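Local atomic coordinates of putative oxidoreductase (Mycobacterium avium, PDB entry 3QHA), a protein that probably catalyses NAD(P)-dependent oxidation or reduction of a hydroxy acid, like 3-hydroxyisobutyrate and 6-phosphogluconate dehydrogenases. Residues A102-I107 with A129-G134. Numbering follows the deposited sequence.
Sequences AIHSTI and APVSGG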
loop_
_atom_site.group_PDB
_atom_site.type_symbol
_atom_site.label_atom_id
_atom_site.label_comp_id
_atom_site.label_asym_id
_atom_site.label_seq_id
_atom_site.Cartn_x
_atom_site.Cartn_y
_atom_site.Cartn_z
ATOM N N ALA B 102 -25.748 12.833 -6.709
ATOM C CA ALA B 102 -24.459 12.390 -6.180
ATOM C C ALA B 102 -23.404 12.348 -7.283
ATOM O O ALA B 102 -23.552 11.612 -8.255
ATOM C CB ALA B 102 -24.599 11.019 -5.535
ATOM N N ILE B 103 -22.338 13.128 -7.119
ATOM C CA ILE B 103 -21.252 13.187 -8.101
ATOM C C ILE B 103 -20.075 12.314 -7.656
ATOM O O ILE B 103 -19.500 12.531 -6.590
ATOM C CB ILE B 103 -20.765 14.631 -8.309
ATOM C CG1 ILE B 103 -21.940 15.552 -8.655
ATOM C CG2 ILE B 103 -19.723 14.685 -9.420
ATOM C CD1 ILE B 103 -21.591 17.026 -8.615
ATOM N N HIS B 104 -19.720 11.331 -8.484
ATOM C CA HIS B 104 -18.679 10.356 -8.143
ATOM C C HIS B 104 -17.363 10.538 -8.902
ATOM O O HIS B 104 -16.333 10.008 -8.486
ATOM C CB HIS B 104 -19.192 8.942 -8.396
ATOM C CG HIS B 104 -20.465 8.625 -7.678
ATOM N ND1 HIS B 104 -20.549 8.567 -6.303
ATOM C CD2 HIS B 104 -21.702 8.339 -8.143
ATOM C CE1 HIS B 104 -21.786 8.263 -5.953
ATOM N NE2 HIS B 104 -22.505 8.120 -7.051
ATOM N N SER B 105 -17.389 11.265 -10.015
ATOM C CA SER B 105 -16.181 11.464 -10.818
ATOM C C SER B 105 -15.425 12.711 -10.371
ATOM O O SER B 105 -15.906 13.478 -9.534
ATOM C CB SER B 105 -16.531 11.553 -12.299
ATOM O OG SER B 105 -17.539 12.519 -12.530
ATOM N N THR B 106 -14.238 12.905 -10.937
ATOM C CA THR B 106 -13.349 13.967 -10.500
ATOM C C THR B 106 -13.926 15.359 -10.756
ATOM O O THR B 106 -14.349 15.681 -11.868
ATOM C CB THR B 106 -11.967 13.852 -11.164
ATOM O OG1 THR B 106 -11.407 12.562 -10.875
ATOM C CG2 THR B 106 -11.030 14.934 -10.642
ATOM N N ILE B 107 -13.950 16.159 -9.694
ATOM C CA ILE B 107 -14.300 17.572 -9.762
ATOM C C ILE B 107 -13.358 18.356 -8.843
ATOM O O ILE B 107 -12.708 17.778 -7.969
ATOM C CB ILE B 107 -15.775 17.824 -9.357
ATOM C CG1 ILE B 107 -16.063 17.306 -7.939
ATOM C CG2 ILE B 107 -16.717 17.179 -10.366
ATOM C CD1 ILE B 107 -17.529 17.364 -7.545
ATOM N N ALA B 129 -19.428 12.650 -3.815
ATOM C CA ALA B 129 -19.209 11.330 -3.248
ATOM C C ALA B 129 -18.207 10.555 -4.094
ATOM O O ALA B 129 -18.544 9.504 -4.646
ATOM C CB ALA B 129 -20.535 10.570 -3.160
ATOM N N PRO B 130 -16.967 11.071 -4.203
ATOM C CA PRO B 130 -15.935 10.321 -4.911
ATOM C C PRO B 130 -15.739 8.931 -4.320
ATOM O O PRO B 130 -15.993 8.716 -3.131
ATOM C CB PRO B 130 -14.674 11.178 -4.721
ATOM C CG PRO B 130 -14.982 12.080 -3.567
ATOM C CD PRO B 130 -16.445 12.351 -3.694
ATOM N N VAL B 131 -15.291 8.002 -5.160
ATOM C CA VAL B 131 -15.134 6.607 -4.773
ATOM C C VAL B 131 -13.699 6.110 -4.969
ATOM O O VAL B 131 -12.872 6.774 -5.604
ATOM C CB VAL B 131 -16.104 5.703 -5.560
ATOM C CG1 VAL B 131 -17.543 6.149 -5.332
ATOM C CG2 VAL B 131 -15.761 5.706 -7.049
ATOM N N SER B 132 -13.443 4.927 -4.410
ATOM C CA SER B 132 -12.124 4.291 -4.338
ATOM C C SER B 132 -12.386 2.880 -3.778
ATOM O O SER B 132 -13.307 2.733 -2.980
ATOM C CB SER B 132 -11.228 5.085 -3.372
ATOM O OG SER B 132 -9.922 4.538 -3.254
ATOM N N GLY B 133 -11.678 1.823 -4.184
ATOM C CA GLY B 133 -10.854 1.751 -5.378
ATOM C C GLY B 133 -11.145 0.477 -6.163
ATOM O O GLY B 133 -11.023 -0.640 -5.645
ATOM N N GLY B 134 -11.563 0.657 -7.411
ATOM C CA GLY B 134 -11.525 -0.406 -8.402
ATOM C C GLY B 134 -12.865 -0.796 -8.986
ATOM O O GLY B 134 -13.893 -0.762 -8.305
HETATM O O HOH W 1 -14.085 9.030 -7.536
#
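Ala129 N gives its hydrogen to Ile103 O over 2.8 Å in a nearly straight bond (165°), the last direct backbone link before the neighbouring parallel strands 100-103 and 125-132 part at their C-terminal ends. With helix 109-119 they form a beta-alpha-beta unit of the Rossmann-type domain. Beyond this bond a side chain and a water take over. The His104 ring has its CG beside the backbone N (chi1 -55°), which brings ND1 within 2.8 Å of Ala129 O. The carbonyl oxygen lies at the ring edge, close to its plane, whereas ND1 is tilted 31° from the carbonyl plane. Since ND1 is the donor here and NE2 is hydrogen-bonded to His75 ND1, both ring nitrogens are engaged and the rotation of the buried imidazole is fixed; the ring also meets Trp164 nearly at right angles. Ala129 CB packs 3.7 Å from His104 ND1, off the ring plane, and Val131 CG1 approaches obliquely. His104 lies near, without touching, Gly22, Gly24 and Gly27, which probably form the glycine-rich turn of a dinucleotide site. Where the main chains diverge, one water bridges them, donating to His104 O at 2.6 Å and accepting from Val131 N at 2.9 Å.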